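PDB 6R1J: uncharacterized protein from Aeromonas hydrophila J-1, which forms, as the soluble AhlC component, one part of the tripartite alpha-pore-forming toxin AHL, which probably perforates target membranes. Local coordinates for residues A[64-69]-A[249-254]. The protein carries 3 engineered substitutions. Sequence-based numbering, arbitrary orientation.
Sequences LQLTQQ and LFFTAA
Leu-66 and Gln-69 pack on Phe-251; in the same stretch of their helix, apart from that contact, the carbonyl oxygen Leu-64 O takes two hydrogen bonds. Gln-68 N donates the usual helical bond to Leu-64 O at 2.9 Å. The hydroxyl Thr-67 OG1 adds a second at 2.9 Å to Leu-64 O, tilted out of the carbonyl plane. This bond ties the Thr-67 hydroxyl to its own helix. No hydrogen bond crosses between 64-69 and 249-254, which meet mainly through apolar carbons.

The Phe-251 ring meets both Gln-69 and Leu-66. The CB of Phe-251 is directed toward 64-69, and Gln-69 covers part of one ring face. Gln-69 CB makes a CH-pi contact 4.1 Å from the ring centroid of Phe-251, while CG stands over the same ring, displaced toward the rim. The Gln-69 chain then bends at chi2 (-67°). This turns the amide back, so that Gln-69 OE1 comes 3.8 Å from Phe-251 CE2. Amide and ring planes lie 53° apart, so the two groups do not stack flat.

Leu-66 uses both methyls. Leu-66 CD2 meets Phe-251 CD1 at 3.7 Å, at a slant to the ring. Leu-66 CD1 turns to Ala-254 CB, 3.8 Å away, about one helical turn further on. The small Ala-254 leaves the leucine branch close to the opposite backbone.

The local axes pass 9.8 Å apart and run roughly antiparallel, at 152°. The contact joins helix 28-70, near its C-terminal end, to helix 244-264 in the long helical bundle of this toxin component. Helix 78-157 closes one flank: Phe-84 meets the Phe-251 ring with steeply inclined planes and also touches Gln-69. Helix 163-236 packs on Ala-254 through Leu-228, and a second subunit lies against Thr-252 and Ala-253 of helix 244-264.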
loop_
_atom_site.group_PDB
_atom_site.type_symbol
_atom_site.label_atom_id
_atom_site.label_comp_id
_atom_site.label_asym_id
_atom_site.label_seq_id
_atom_site.Cartn_x
_atom_site.Cartn_y
_atom_site.Cartn_z
ATOM N N LEU A 64 29.672 39.157 3.492
ATOM C CA LEU A 64 30.336 40.460 3.170
ATOM C C LEU A 64 31.549 40.690 4.107
ATOM O O LEU A 64 32.634 41.070 3.645
ATOM C CB LEU A 64 29.269 41.548 3.268
ATOM C CG LEU A 64 29.712 42.975 2.945
ATOM C CD1 LEU A 64 30.413 43.037 1.596
ATOM C CD2 LEU A 64 28.507 43.903 2.977
ATOM N N GLN A 65 31.429 40.351 5.387
ATOM C CA GLN A 65 32.551 40.467 6.347
ATOM C C GLN A 65 33.724 39.630 5.851
ATOM O O GLN A 65 34.850 40.142 5.866
ATOM C CB GLN A 65 32.128 40.053 7.749
ATOM C CG GLN A 65 31.193 41.020 8.452
ATOM C CD GLN A 65 30.668 40.426 9.743
ATOM O OE1 GLN A 65 30.534 39.206 9.883
ATOM N NE2 GLN A 65 30.312 41.289 10.685
ATOM N N LEU A 66 33.476 38.401 5.388
ATOM C CA LEU A 66 34.565 37.536 4.910
ATOM C C LEU A 66 35.154 38.095 3.605
ATOM O O LEU A 66 36.370 38.039 3.480
ATOM C CB LEU A 66 34.092 36.088 4.761
ATOM C CG LEU A 66 33.709 35.408 6.097
ATOM C CD1 LEU A 66 33.106 34.021 5.842
ATOM C CD2 LEU A 66 34.915 35.284 6.987
ATOM N N THR A 67 34.350 38.553 2.652
ATOM C CA THR A 67 34.933 39.077 1.380
ATOM C C THR A 67 35.812 40.320 1.706
ATOM O O THR A 67 36.891 40.437 1.127
ATOM C CB THR A 67 33.828 39.295 0.342
ATOM O OG1 THR A 67 32.866 40.197 0.887
ATOM C CG2 THR A 67 33.133 38.020 -0.076
ATOM N N GLN A 68 35.373 41.165 2.635
ATOM C CA GLN A 68 36.113 42.370 3.099
ATOM C C GLN A 68 37.423 41.926 3.735
ATOM O O GLN A 68 38.447 42.450 3.316
ATOM C CB GLN A 68 35.244 43.266 3.981
ATOM C CG GLN A 68 34.158 43.978 3.206
ATOM C CD GLN A 68 33.102 44.657 4.043
ATOM O OE1 GLN A 68 32.854 44.327 5.196
ATOM N NE2 GLN A 68 32.415 45.597 3.435
ATOM N N GLN A 69 37.440 40.876 4.570
ATOM C CA GLN A 69 38.719 40.352 5.082
ATOM C C GLN A 69 39.588 39.854 3.941
ATOM O O GLN A 69 40.809 40.070 3.979
ATOM C CB GLN A 69 38.594 39.189 6.077
ATOM C CG GLN A 69 37.998 39.585 7.409
ATOM C CD GLN A 69 38.921 40.499 8.174
ATOM O OE1 GLN A 69 40.130 40.304 8.177
ATOM N NE2 GLN A 69 38.335 41.498 8.810
ATOM N N LEU A 249 43.365 31.123 4.072
ATOM C CA LEU A 249 42.870 29.744 3.831
ATOM C C LEU A 249 41.569 29.510 4.600
ATOM O O LEU A 249 40.594 29.077 3.957
ATOM C CB LEU A 249 43.918 28.719 4.244
ATOM C CG LEU A 249 43.547 27.259 3.986
ATOM C CD1 LEU A 249 43.769 26.901 2.521
ATOM C CD2 LEU A 249 44.350 26.343 4.892
ATOM N N PHE A 250 41.541 29.826 5.898
ATOM C CA PHE A 250 40.377 29.572 6.776
ATOM C C PHE A 250 39.259 30.561 6.458
ATOM O O PHE A 250 38.088 30.167 6.556
ATOM C CB PHE A 250 40.831 29.498 8.235
ATOM C CG PHE A 250 41.663 28.255 8.472
ATOM C CD1 PHE A 250 41.088 26.998 8.332
ATOM C CD2 PHE A 250 43.000 28.325 8.818
ATOM C CE1 PHE A 250 41.833 25.840 8.511
ATOM C CE2 PHE A 250 43.747 27.166 8.984
ATOM C CZ PHE A 250 43.166 25.927 8.824
ATOM N N PHE A 251 39.576 31.792 6.047
ATOM C CA PHE A 251 38.499 32.714 5.647
ATOM C C PHE A 251 37.845 32.141 4.387
ATOM O O PHE A 251 36.636 32.231 4.314
ATOM C CB PHE A 251 38.979 34.155 5.466
ATOM C CG PHE A 251 39.268 34.895 6.750
ATOM C CD1 PHE A 251 38.490 34.710 7.884
ATOM C CD2 PHE A 251 40.299 35.827 6.810
ATOM C CE1 PHE A 251 38.736 35.435 9.039
ATOM C CE2 PHE A 251 40.541 36.546 7.971
ATOM C CZ PHE A 251 39.744 36.367 9.068
ATOM N N THR A 252 38.629 31.641 3.438
ATOM C CA THR A 252 38.125 31.118 2.149
ATOM C C THR A 252 37.230 29.892 2.441
ATOM O O THR A 252 36.109 29.815 1.863
ATOM C CB THR A 252 39.280 30.850 1.186
ATOM O OG1 THR A 252 39.988 32.082 0.990
ATOM C CG2 THR A 252 38.798 30.305 -0.139
ATOM N N ALA A 253 37.681 28.976 3.323
ATOM C CA ALA A 253 36.906 27.791 3.753
ATOM C C ALA A 253 35.628 28.266 4.423
ATOM O O ALA A 253 34.537 27.740 4.052
ATOM C CB ALA A 253 37.735 26.886 4.670
ATOM N N ALA A 254 35.706 29.221 5.361
ATOM C CA ALA A 254 34.512 29.748 6.056
ATOM C C ALA A 254 33.519 30.313 5.026
ATOM O O ALA A 254 32.275 30.158 5.185
ATOM C CB ALA A 254 34.873 30.815 7.007
#